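Local coordinates for protein GphF (Archangium violaceum, PDB 6MBG) that probably dehydrates polyketide intermediates as a dehydratase domain of the gephyronic acid polyketide synthase, and is linked to olefin rearrangement through enoyl-isomerase activity, at residues T73-D78 / C229-L234; E100-E105 / R127-Q132; D152-R157 / R167-L172. One frame throughout, in Å; residues are numbered along the deposited sequence.

Interaction 1 (T73-D78 / C229-L234); sequences TLIVED and CARIEL. With BU1 (1,4-butanediol), chain C.
Leu74 pairs with Leu234, and Val76 with Ile232, through two-way backbone bonding. Leu74 N reaches Leu234 O at 2.9 Å, and the return bond from Leu234 N to Leu74 O is 2.7 Å. Ile232 N meets Val76 O at 2.8 Å, almost straight on to the carbonyl. The short strand axes lie at 167°, as expected of antiparallel neighbours. Asp78 N also donates to Ala230 O (2.9 Å), but from 51° out of the carbonyl plane, where both strands turn a corner.

Charge gathers on the face carrying Ile75, Glu77, Arg231 and Glu233. The extended Arg231 chain, with CG anti to the backbone N (chi1 -173°), lets NE and NH2 grip Glu233 OE2 side-on; the bond from Arg231 NE to Glu233 OE2 is 2.8 Å and uses the anti lone pair. This double hold should limit rotation of the guanidinium. Glu77 adds a salt bridge at the other end, near the guanidinium plane, though its modelled geometry is doubtful. Ile75 CG2 sits above the middle of the group.

Apolar contacts occupy the face of Leu74, Val76, Ile232 and Leu234. Val76 CB lies 3.5 Å from Ile232 CG2, the two side chains running alongside.

Asp78, Cys229 and Ala230 help line a pocket holding 1,4-butanediol. Leu74 and Val76 pack on Leu59 of helix 52-65, strand 121-131 flanks 73-78, and strand 273-284 flanks 229-234, where Ala230 and Arg231 form a classic bulge opposite Asp278; the pairing thus joins the two halves of the double-hotdog fold.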
loop_
_atom_site.group_PDB
_atom_site.type_symbol
_atom_site.label_atom_id
_atom_site.label_comp_id
_atom_site.label_asym_id
_atom_site.label_seq_id
_atom_site.Cartn_x
_atom_site.Cartn_y
_atom_site.Cartn_z
ATOM N N THR A 73 16.312 -3.121 6.985
ATOM C CA THR A 73 14.870 -3.326 6.868
ATOM C C THR A 73 14.116 -2.075 7.316
ATOM O O THR A 73 14.406 -1.511 8.380
ATOM C CB THR A 73 14.470 -4.527 7.727
ATOM O OG1 THR A 73 15.119 -5.700 7.218
ATOM C CG2 THR A 73 12.963 -4.727 7.728
ATOM N N LEU A 74 13.158 -1.633 6.504
ATOM C CA LEU A 74 12.289 -0.518 6.845
ATOM C C LEU A 74 10.984 -1.053 7.419
ATOM O O LEU A 74 10.428 -2.038 6.917
ATOM C CB LEU A 74 12.000 0.345 5.620
ATOM C CG LEU A 74 13.195 0.859 4.836
ATOM C CD1 LEU A 74 12.694 1.591 3.562
ATOM C CD2 LEU A 74 13.981 1.820 5.745
ATOM N N ILE A 75 10.495 -0.404 8.470
ATOM C CA ILE A 75 9.373 -0.929 9.236
ATOM C C ILE A 75 8.333 0.167 9.412
ATOM O O ILE A 75 8.674 1.308 9.742
ATOM C CB ILE A 75 9.829 -1.471 10.604
ATOM C CG1 ILE A 75 10.845 -2.603 10.406
ATOM C CG2 ILE A 75 8.646 -1.947 11.410
ATOM C CD1 ILE A 75 11.637 -2.925 11.612
ATOM N N VAL A 76 7.068 -0.177 9.196
ATOM C CA VAL A 76 5.950 0.658 9.616
ATOM C C VAL A 76 5.051 -0.207 10.484
ATOM O O VAL A 76 4.785 -1.371 10.154
ATOM C CB VAL A 76 5.180 1.262 8.422
ATOM C CG1 VAL A 76 4.237 2.366 8.896
ATOM C CG2 VAL A 76 6.147 1.846 7.421
ATOM N N GLU A 77 4.590 0.354 11.594
ATOM C CA GLU A 77 3.832 -0.411 12.574
ATOM C C GLU A 77 2.590 0.348 12.995
ATOM O O GLU A 77 2.560 1.578 12.954
ATOM C CB GLU A 77 4.652 -0.691 13.837
ATOM C CG GLU A 77 5.548 -1.874 13.747
ATOM C CD GLU A 77 6.190 -2.155 15.080
ATOM O OE1 GLU A 77 6.641 -1.189 15.727
ATOM O OE2 GLU A 77 6.219 -3.337 15.481
ATOM N N ASP A 78 1.579 -0.413 13.419
ATOM C CA ASP A 78 0.401 0.129 14.087
ATOM C C ASP A 78 -0.259 1.215 13.231
ATOM O O ASP A 78 -0.563 2.314 13.695
ATOM C CB ASP A 78 0.791 0.644 15.485
ATOM C CG ASP A 78 -0.384 1.180 16.280
ATOM O OD1 ASP A 78 -1.490 0.604 16.198
ATOM O OD2 ASP A 78 -0.196 2.189 17.001
ATOM N N CYS A 229 -2.897 -1.814 9.348
ATOM C CA CYS A 229 -2.189 -3.080 9.481
ATOM C C CYS A 229 -1.292 -2.993 10.702
ATOM O O CYS A 229 -0.922 -1.902 11.155
ATOM C CB CYS A 229 -1.382 -3.437 8.222
ATOM S SG CYS A 229 0.028 -2.349 7.875
ATOM N N ALA A 230 -0.977 -4.163 11.251
ATOM C CA ALA A 230 -0.147 -4.216 12.445
ATOM C C ALA A 230 1.319 -3.937 12.121
ATOM O O ALA A 230 2.014 -3.276 12.901
ATOM C CB ALA A 230 -0.300 -5.579 13.132
ATOM N N ARG A 231 1.807 -4.419 10.974
ATOM C CA ARG A 231 3.233 -4.301 10.698
ATOM C C ARG A 231 3.489 -4.515 9.219
ATOM O O ARG A 231 2.918 -5.436 8.618
ATOM C CB ARG A 231 4.017 -5.326 11.537
ATOM C CG ARG A 231 5.517 -5.186 11.468
ATOM C CD ARG A 231 6.180 -6.178 12.412
ATOM N NE ARG A 231 7.622 -5.977 12.453
ATOM C CZ ARG A 231 8.245 -5.256 13.378
ATOM N NH1 ARG A 231 7.546 -4.682 14.343
ATOM N NH2 ARG A 231 9.566 -5.118 13.343
ATOM N N ILE A 232 4.332 -3.669 8.622
ATOM C CA ILE A 232 4.925 -3.984 7.328
ATOM C C ILE A 232 6.438 -3.871 7.459
ATOM O O ILE A 232 6.948 -2.889 8.015
ATOM C CB ILE A 232 4.371 -3.103 6.189
ATOM C CG1 ILE A 232 5.153 -3.340 4.894
ATOM C CG2 ILE A 232 4.368 -1.632 6.567
ATOM C CD1 ILE A 232 4.463 -2.753 3.659
ATOM N N GLU A 233 7.151 -4.910 7.015
ATOM C CA GLU A 233 8.613 -4.915 7.000
ATOM C C GLU A 233 9.082 -5.009 5.563
ATOM O O GLU A 233 8.693 -5.940 4.848
ATOM C CB GLU A 233 9.207 -6.094 7.781
ATOM C CG GLU A 233 9.105 -6.025 9.273
ATOM C CD GLU A 233 9.923 -7.118 9.939
ATOM O OE1 GLU A 233 10.665 -7.836 9.226
ATOM O OE2 GLU A 233 9.820 -7.261 11.175
ATOM N N LEU A 234 9.935 -4.078 5.153
ATOM C CA LEU A 234 10.441 -4.050 3.787
ATOM C C LEU A 234 11.926 -4.351 3.807
ATOM O O LEU A 234 12.710 -3.612 4.423
ATOM C CB LEU A 234 10.173 -2.707 3.112
ATOM C CG LEU A 234 10.649 -2.656 1.662
ATOM C CD1 LEU A 234 9.812 -3.642 0.836
ATOM C CD2 LEU A 234 10.568 -1.203 1.099
HETATM C C1 BU1 C . -4.901 -1.554 12.769
HETATM C C2 BU1 C . -3.694 -1.273 13.661
HETATM C C3 BU1 C . -3.141 -2.585 14.219
HETATM C C4 BU1 C . -2.144 -2.252 15.335
HETATM O O5 BU1 C . -5.631 -0.370 12.579
HETATM O O6 BU1 C . -1.487 -3.397 15.805
#

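Interaction 2 (E100-E105 / R127-Q132); sequences EDERFE and RIARRQ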
loop_
_atom_site.group_PDB
_atom_site.type_symbol
_atom_site.label_atom_id
_atom_site.label_comp_id
_atom_site.label_asym_id
_atom_site.label_seq_id
_atom_site.Cartn_x
_atom_site.Cartn_y
_atom_site.Cartn_z
ATOM N N GLU A 100 7.325 12.694 14.866
ATOM C CA GLU A 100 8.026 13.017 16.102
ATOM C C GLU A 100 8.164 11.733 16.904
ATOM O O GLU A 100 7.194 10.980 17.019
ATOM C CB GLU A 100 7.276 14.087 16.905
ATOM C CG GLU A 100 8.002 14.493 18.188
ATOM C CD GLU A 100 7.545 15.835 18.734
ATOM O OE1 GLU A 100 6.647 16.457 18.122
ATOM O OE2 GLU A 100 8.097 16.269 19.772
ATOM N N ASP A 101 9.362 11.484 17.434
ATOM C CA ASP A 101 9.664 10.273 18.209
ATOM C C ASP A 101 9.127 9.016 17.517
ATOM O O ASP A 101 8.493 8.156 18.136
ATOM C CB ASP A 101 9.111 10.375 19.623
ATOM C CG ASP A 101 9.741 11.508 20.419
ATOM O OD1 ASP A 101 10.984 11.649 20.400
ATOM O OD2 ASP A 101 8.970 12.266 21.037
ATOM N N GLU A 102 9.377 8.921 16.216
ATOM C CA GLU A 102 9.021 7.768 15.387
ATOM C C GLU A 102 7.520 7.583 15.186
ATOM O O GLU A 102 7.130 6.644 14.491
ATOM C CB GLU A 102 9.583 6.449 15.933
ATOM C CG GLU A 102 11.035 6.194 15.586
ATOM C CD GLU A 102 11.615 5.020 16.360
ATOM O OE1 GLU A 102 12.032 5.225 17.524
ATOM O OE2 GLU A 102 11.643 3.896 15.809
ATOM N N ARG A 103 6.666 8.418 15.770
ATOM C CA ARG A 103 5.259 8.423 15.379
ATOM C C ARG A 103 5.061 9.313 14.159
ATOM O O ARG A 103 5.670 10.376 14.061
ATOM C CB ARG A 103 4.377 8.927 16.525
ATOM C CG ARG A 103 4.518 8.146 17.822
ATOM C CD ARG A 103 3.571 6.937 17.828
ATOM N NE ARG A 103 2.360 7.148 17.027
ATOM C CZ ARG A 103 1.482 6.195 16.717
ATOM N NH1 ARG A 103 1.670 4.944 17.128
ATOM N NH2 ARG A 103 0.413 6.490 15.988
ATOM N N PHE A 104 4.194 8.905 13.228
ATOM C CA PHE A 104 3.930 9.776 12.080
ATOM C C PHE A 104 2.435 9.984 11.878
ATOM O O PHE A 104 1.594 9.224 12.372
ATOM C CB PHE A 104 4.560 9.235 10.771
ATOM C CG PHE A 104 3.814 8.053 10.190
ATOM C CD1 PHE A 104 2.770 8.242 9.288
ATOM C CD2 PHE A 104 4.158 6.752 10.559
ATOM C CE1 PHE A 104 2.067 7.153 8.771
ATOM C CE2 PHE A 104 3.454 5.661 10.032
ATOM C CZ PHE A 104 2.413 5.872 9.147
ATOM N N GLU A 105 2.115 11.050 11.140
ATOM C CA GLU A 105 0.767 11.267 10.647
ATOM C C GLU A 105 0.860 11.871 9.256
ATOM O O GLU A 105 1.800 12.604 8.930
ATOM C CB GLU A 105 -0.054 12.158 11.590
ATOM C CG GLU A 105 0.550 13.537 11.803
ATOM C CD GLU A 105 -0.253 14.406 12.762
ATOM O OE1 GLU A 105 0.033 15.624 12.826
ATOM O OE2 GLU A 105 -1.159 13.879 13.440
ATOM N N ARG A 127 3.640 4.202 13.281
ATOM C CA ARG A 127 5.002 4.332 13.793
ATOM C C ARG A 127 5.979 3.835 12.735
ATOM O O ARG A 127 5.665 2.923 11.968
ATOM C CB ARG A 127 5.165 3.554 15.101
ATOM C CG ARG A 127 6.531 3.676 15.765
ATOM C CD ARG A 127 6.661 2.717 16.963
ATOM N NE ARG A 127 5.376 2.491 17.627
ATOM C CZ ARG A 127 4.720 1.331 17.627
ATOM N NH1 ARG A 127 5.227 0.274 17.005
ATOM N NH2 ARG A 127 3.556 1.227 18.252
ATOM N N ILE A 128 7.150 4.466 12.659
ATOM C CA ILE A 128 8.183 4.052 11.716
ATOM C C ILE A 128 9.382 3.534 12.490
ATOM O O ILE A 128 9.628 3.907 13.642
ATOM C CB ILE A 128 8.623 5.177 10.753
ATOM C CG1 ILE A 128 8.988 6.452 11.530
ATOM C CG2 ILE A 128 7.542 5.412 9.667
ATOM C CD1 ILE A 128 9.763 7.483 10.706
ATOM N N ALA A 129 10.160 2.689 11.823
ATOM C CA ALA A 129 11.352 2.126 12.438
ATOM C C ALA A 129 12.241 1.561 11.342
ATOM O O ALA A 129 11.851 1.468 10.175
ATOM C CB ALA A 129 11.006 1.044 13.464
ATOM N N ARG A 130 13.440 1.163 11.750
ATOM C CA ARG A 130 14.464 0.714 10.824
ATOM C C ARG A 130 15.340 -0.257 11.592
ATOM O O ARG A 130 15.787 0.074 12.690
ATOM C CB ARG A 130 15.275 1.912 10.318
ATOM C CG ARG A 130 16.292 1.596 9.260
ATOM C CD ARG A 130 16.844 2.870 8.628
ATOM N NE ARG A 130 17.909 2.550 7.681
ATOM C CZ ARG A 130 18.149 3.224 6.563
ATOM N NH1 ARG A 130 17.395 4.272 6.247
ATOM N NH2 ARG A 130 19.127 2.833 5.755
ATOM N N ARG A 131 15.588 -1.439 11.038
ATOM C CA ARG A 131 16.430 -2.396 11.738
ATOM C C ARG A 131 17.421 -3.027 10.769
ATOM O O ARG A 131 17.177 -3.117 9.567
ATOM C CB ARG A 131 15.585 -3.476 12.419
ATOM C CG ARG A 131 14.986 -3.033 13.739
ATOM C CD ARG A 131 16.072 -2.609 14.739
ATOM N NE ARG A 131 16.982 -3.699 15.116
ATOM C CZ ARG A 131 18.294 -3.716 14.879
ATOM N NH1 ARG A 131 19.029 -4.751 15.268
ATOM N NH2 ARG A 131 18.874 -2.700 14.255
ATOM N N GLN A 132 18.546 -3.482 11.300
ATOM C CA GLN A 132 19.486 -4.193 10.447
ATOM C C GLN A 132 18.840 -5.463 9.911
ATOM O O GLN A 132 17.969 -6.057 10.549
ATOM C CB GLN A 132 20.753 -4.530 11.215
ATOM C CG GLN A 132 21.478 -3.293 11.709
ATOM C CD GLN A 132 22.393 -3.629 12.851
ATOM O OE1 GLN A 132 22.330 -3.018 13.913
ATOM N NE2 GLN A 132 23.240 -4.621 12.642
HETATM O O HOH W 1 14.226 2.661 14.359
#
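Glu102 lays its side chain along the carbonyl of Ile128 and on to the methyl of Ala129. Its CB is 3.4 Å from Ile128 O, and with CG anti to the carbonyl carbon (chi1 -81°) the chain continues past the same oxygen, Glu102 CG standing 3.3 Å from Ile128 O. Beyond CG the extended chain carries the carboxylate onward. Glu102 OE2 comes within 3.0 Å of Ile128 O; both are acceptors, so the approach is no hydrogen bond and is probably mildly repulsive. The same OE2 touches the methyl of Ala129, at 3.7 Å from CB, and accepts a bond from a water at 3.2 Å. That water in turn accepts from Arg130 N, so the tip is tied to the strand indirectly.

The backbone of Glu102 makes the direct link: Ile128 N donates to Glu102 O over 2.8 Å, with an N-H...O angle of 163°. Glu102 sits in a type I' turn from Glu100 to Arg103, closed by reciprocal backbone bonds between those two residues, the tight connection between strands 93-100 and 103-109. Strand 103-109 then forms a beta hairpin with strand 121-131, and Arg103 faces Arg127 as a non-hydrogen-bonded antiparallel pair.

Past the turn, Phe104 CG lies between the backbone N and carbonyl carbon (chi1 75°), which carries the ring toward Ile128; Phe104 CD2 is 3.7 Å from Ile128 CG2, the side chains slanting across one another. Both residues also pack on Ala58 of helix 52-65. On the hairpin's other face Arg103 NH1 and Arg127 NH2 are 4.3 Å apart, a like-charge approach probably offset by the salt bridge of Arg127 to Glu77 and the weak, long ion pair of Arg103 with Asp78.

Interaction 3 (D152-R157 / R167-L172); sequences DAYYER and RNIRHL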
loop_
_atom_site.group_PDB
_atom_site.type_symbol
_atom_site.label_atom_id
_atom_site.label_comp_id
_atom_site.label_asym_id
_atom_site.label_seq_id
_atom_site.Cartn_x
_atom_site.Cartn_y
_atom_site.Cartn_z
ATOM N N ASP A 152 -9.661 -13.181 -15.189
ATOM C CA ASP A 152 -10.437 -12.377 -16.118
ATOM C C ASP A 152 -11.782 -12.013 -15.506
ATOM O O ASP A 152 -12.237 -10.873 -15.645
ATOM C CB ASP A 152 -10.580 -13.087 -17.461
ATOM C CG ASP A 152 -10.833 -14.578 -17.323
ATOM O OD1 ASP A 152 -10.760 -15.123 -16.196
ATOM O OD2 ASP A 152 -11.096 -15.211 -18.371
ATOM N N ALA A 153 -12.383 -12.935 -14.743
ATOM C CA ALA A 153 -13.649 -12.639 -14.075
ATOM C C ALA A 153 -13.464 -11.586 -12.992
ATOM O O ALA A 153 -14.282 -10.668 -12.848
ATOM C CB ALA A 153 -14.234 -13.921 -13.481
ATOM N N TYR A 154 -12.397 -11.712 -12.209
ATOM C CA TYR A 154 -12.083 -10.703 -11.212
ATOM C C TYR A 154 -11.910 -9.324 -11.851
ATOM O O TYR A 154 -12.481 -8.330 -11.382
ATOM C CB TYR A 154 -10.829 -11.133 -10.446
ATOM C CG TYR A 154 -10.318 -10.064 -9.505
ATOM C CD1 TYR A 154 -10.895 -9.877 -8.249
ATOM C CD2 TYR A 154 -9.286 -9.224 -9.888
ATOM C CE1 TYR A 154 -10.429 -8.848 -7.381
ATOM C CE2 TYR A 154 -8.812 -8.212 -9.027
ATOM C CZ TYR A 154 -9.387 -8.038 -7.784
ATOM O OH TYR A 154 -8.931 -7.023 -6.950
ATOM N N TYR A 155 -11.129 -9.238 -12.931
ATOM C CA TYR A 155 -10.850 -7.917 -13.509
ATOM C C TYR A 155 -12.110 -7.302 -14.101
ATOM O O TYR A 155 -12.309 -6.083 -14.020
ATOM C CB TYR A 155 -9.769 -8.018 -14.586
ATOM C CG TYR A 155 -8.371 -8.127 -14.034
ATOM C CD1 TYR A 155 -7.936 -7.283 -13.036
ATOM C CD2 TYR A 155 -7.498 -9.111 -14.499
ATOM C CE1 TYR A 155 -6.658 -7.391 -12.512
ATOM C CE2 TYR A 155 -6.215 -9.222 -14.006
ATOM C CZ TYR A 155 -5.798 -8.347 -13.011
ATOM O OH TYR A 155 -4.531 -8.453 -12.486
ATOM N N GLU A 156 -12.980 -8.132 -14.690
ATOM C CA GLU A 156 -14.226 -7.606 -15.237
ATOM C C GLU A 156 -15.116 -7.069 -14.124
ATOM O O GLU A 156 -15.741 -6.011 -14.275
ATOM C CB GLU A 156 -14.951 -8.689 -16.055
ATOM C CG GLU A 156 -16.225 -8.211 -16.714
ATOM C CD GLU A 156 -15.986 -7.343 -17.952
ATOM O OE1 GLU A 156 -16.976 -7.034 -18.652
ATOM O OE2 GLU A 156 -14.823 -6.968 -18.233
ATOM N N ARG A 157 -15.163 -7.773 -12.986
ATOM C CA ARG A 157 -15.890 -7.261 -11.829
ATOM C C ARG A 157 -15.276 -5.967 -11.324
ATOM O O ARG A 157 -15.995 -5.021 -10.979
ATOM C CB ARG A 157 -15.904 -8.292 -10.701
ATOM C CG ARG A 157 -17.090 -9.238 -10.723
ATOM C CD ARG A 157 -16.860 -10.433 -9.809
ATOM N NE ARG A 157 -17.844 -11.484 -10.066
ATOM C CZ ARG A 157 -17.638 -12.786 -9.883
ATOM N NH1 ARG A 157 -16.472 -13.232 -9.425
ATOM N NH2 ARG A 157 -18.611 -13.646 -10.162
ATOM N N ARG A 167 -4.003 -3.370 -12.824
ATOM C CA ARG A 167 -4.395 -4.748 -13.142
ATOM C C ARG A 167 -3.095 -5.529 -13.328
ATOM O O ARG A 167 -2.727 -5.905 -14.436
ATOM C CB ARG A 167 -5.277 -4.820 -14.396
ATOM C CG ARG A 167 -6.601 -4.099 -14.262
ATOM C CD ARG A 167 -7.324 -3.953 -15.588
ATOM N NE ARG A 167 -8.454 -3.057 -15.414
ATOM C CZ ARG A 167 -8.966 -2.293 -16.368
ATOM N NH1 ARG A 167 -8.462 -2.317 -17.594
ATOM N NH2 ARG A 167 -9.977 -1.487 -16.081
ATOM N N ASN A 168 -2.383 -5.742 -12.224
ATOM C CA ASN A 168 -1.010 -6.228 -12.253
ATOM C C ASN A 168 -0.864 -7.639 -11.702
ATOM O O ASN A 168 0.264 -8.107 -11.541
ATOM C CB ASN A 168 -0.109 -5.245 -11.486
ATOM C CG ASN A 168 -0.141 -3.858 -12.120
ATOM O OD1 ASN A 168 0.184 -3.711 -13.297
ATOM N ND2 ASN A 168 -0.553 -2.850 -11.353
ATOM N N ILE A 169 -1.968 -8.331 -11.432
ATOM C CA ILE A 169 -1.924 -9.747 -11.069
ATOM C C ILE A 169 -1.892 -10.564 -12.345
ATOM O O ILE A 169 -2.786 -10.449 -13.196
ATOM C CB ILE A 169 -3.124 -10.161 -10.213
ATOM C CG1 ILE A 169 -3.384 -9.148 -9.114
ATOM C CG2 ILE A 169 -2.910 -11.619 -9.660
ATOM C CD1 ILE A 169 -4.742 -9.339 -8.435
ATOM N N ARG A 170 -0.870 -11.396 -12.486
ATOM C CA ARG A 170 -0.765 -12.212 -13.678
ATOM C C ARG A 170 -1.170 -13.659 -13.429
ATOM O O ARG A 170 -1.561 -14.343 -14.380
ATOM C CB ARG A 170 0.654 -12.145 -14.257
ATOM C CG ARG A 170 0.851 -10.954 -15.204
ATOM C CD ARG A 170 1.623 -11.356 -16.463
ATOM N NE ARG A 170 1.611 -10.315 -17.496
ATOM C CZ ARG A 170 2.620 -9.485 -17.748
ATOM N NH1 ARG A 170 3.743 -9.565 -17.044
ATOM N NH2 ARG A 170 2.508 -8.578 -18.712
ATOM N N HIS A 171 -1.120 -14.124 -12.180
ATOM C CA HIS A 171 -1.596 -15.477 -11.871
ATOM C C HIS A 171 -1.948 -15.520 -10.391
ATOM O O HIS A 171 -1.350 -14.801 -9.582
ATOM C CB HIS A 171 -0.551 -16.549 -12.215
ATOM C CG HIS A 171 -0.993 -17.951 -11.903
ATOM N ND1 HIS A 171 -0.551 -18.645 -10.793
ATOM C CD2 HIS A 171 -1.824 -18.794 -12.564
ATOM C CE1 HIS A 171 -1.099 -19.849 -10.780
ATOM N NE2 HIS A 171 -1.876 -19.966 -11.843
ATOM N N LEU A 172 -2.928 -16.360 -10.042
ATOM C CA LEU A 172 -3.345 -16.486 -8.650
ATOM C C LEU A 172 -3.921 -17.870 -8.421
ATOM O O LEU A 172 -4.793 -18.315 -9.184
ATOM C CB LEU A 172 -4.380 -15.420 -8.284
ATOM C CG LEU A 172 -4.859 -15.347 -6.845
ATOM C CD1 LEU A 172 -3.714 -15.062 -5.890
ATOM C CD2 LEU A 172 -5.921 -14.266 -6.725
HETATM O O HOH W 2 -9.954 -3.987 -12.951
#
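Tyr154 and Tyr155, adjacent on helix 151-158, both direct their side chains toward the chain around Ile169. Tyr154 makes the lighter contact: its CE2 is 4.3 Å from Ile169 CD1, an oblique approach of that methyl to the ring. Its hydroxyl is engaged elsewhere, by Gln208, and the ring also packs against Phe211 and Ala212 of helix 200-214 and against Tyr215. Phe211 and Tyr215 line one of the 1,4-butanediol pockets, which places Tyr154 probably in the second shell of that site.

Tyr155 carries most of the contact. Its CG is anti to the carbonyl carbon (chi1 -78°), which sends the ring off the helix and into the bend formed by Arg167, Asn168 and Ile169. There Tyr155 OH donates to Ile169 O over 2.7 Å. The bond lies in the carbonyl plane, on a lone pair, with a C=O...O angle of 110°, and the acceptor also lies in the plane of the tyrosine ring. The hydroxyl reaches deep enough to touch side-chain carbon, 3.2 Å from Ile169 CB.

A helix is thereby fastened to the start of strand 169-175 in the second hotdog half, close to where Arg170 and His171 bulge opposite His182 of the adjoining strand. Ile169 packs further on Val183 of that strand and on Gln208.

The ring's other contact is with the aliphatic part of Arg167, whose extended chain runs obliquely past it. Tyr155 CE1 is 3.5 Å from Arg167 CB, and Tyr155 CD1 is 3.7 Å from Arg167 CG. The guanidinium plane is turned 59° from the ring, which argues against a stack. The polar end of Arg167 has other partners: NH2 donates to Tyr162 O, while Arg167 NE donates to a water 3.0 Å away that makes a weak bond to Tyr155 O.

How the interactions relate
From the N terminus the chain first lays down 73-78, which gains its interaction 1 partner only at 229-234, closing a loop of 150 intervening residues. Within that span lie the two shorter-span contacts, in series: interaction 2 closes the hairpin between 100-105 and 127-132, and then interaction 3 joins 152-157 to 167-172 across nine residues. Interactions 1 and 2 have centres 9 Å apart and touch through neighbouring strands 73-81 and 121-131, with Val76 CG1 3.6 Å from Phe104 CE2. Interaction 3 is remote, its centre 27 Å from that of interaction 1. Interaction 2 lies in the first hotdog half and interaction 3 in the second, while interaction 1 joins the two.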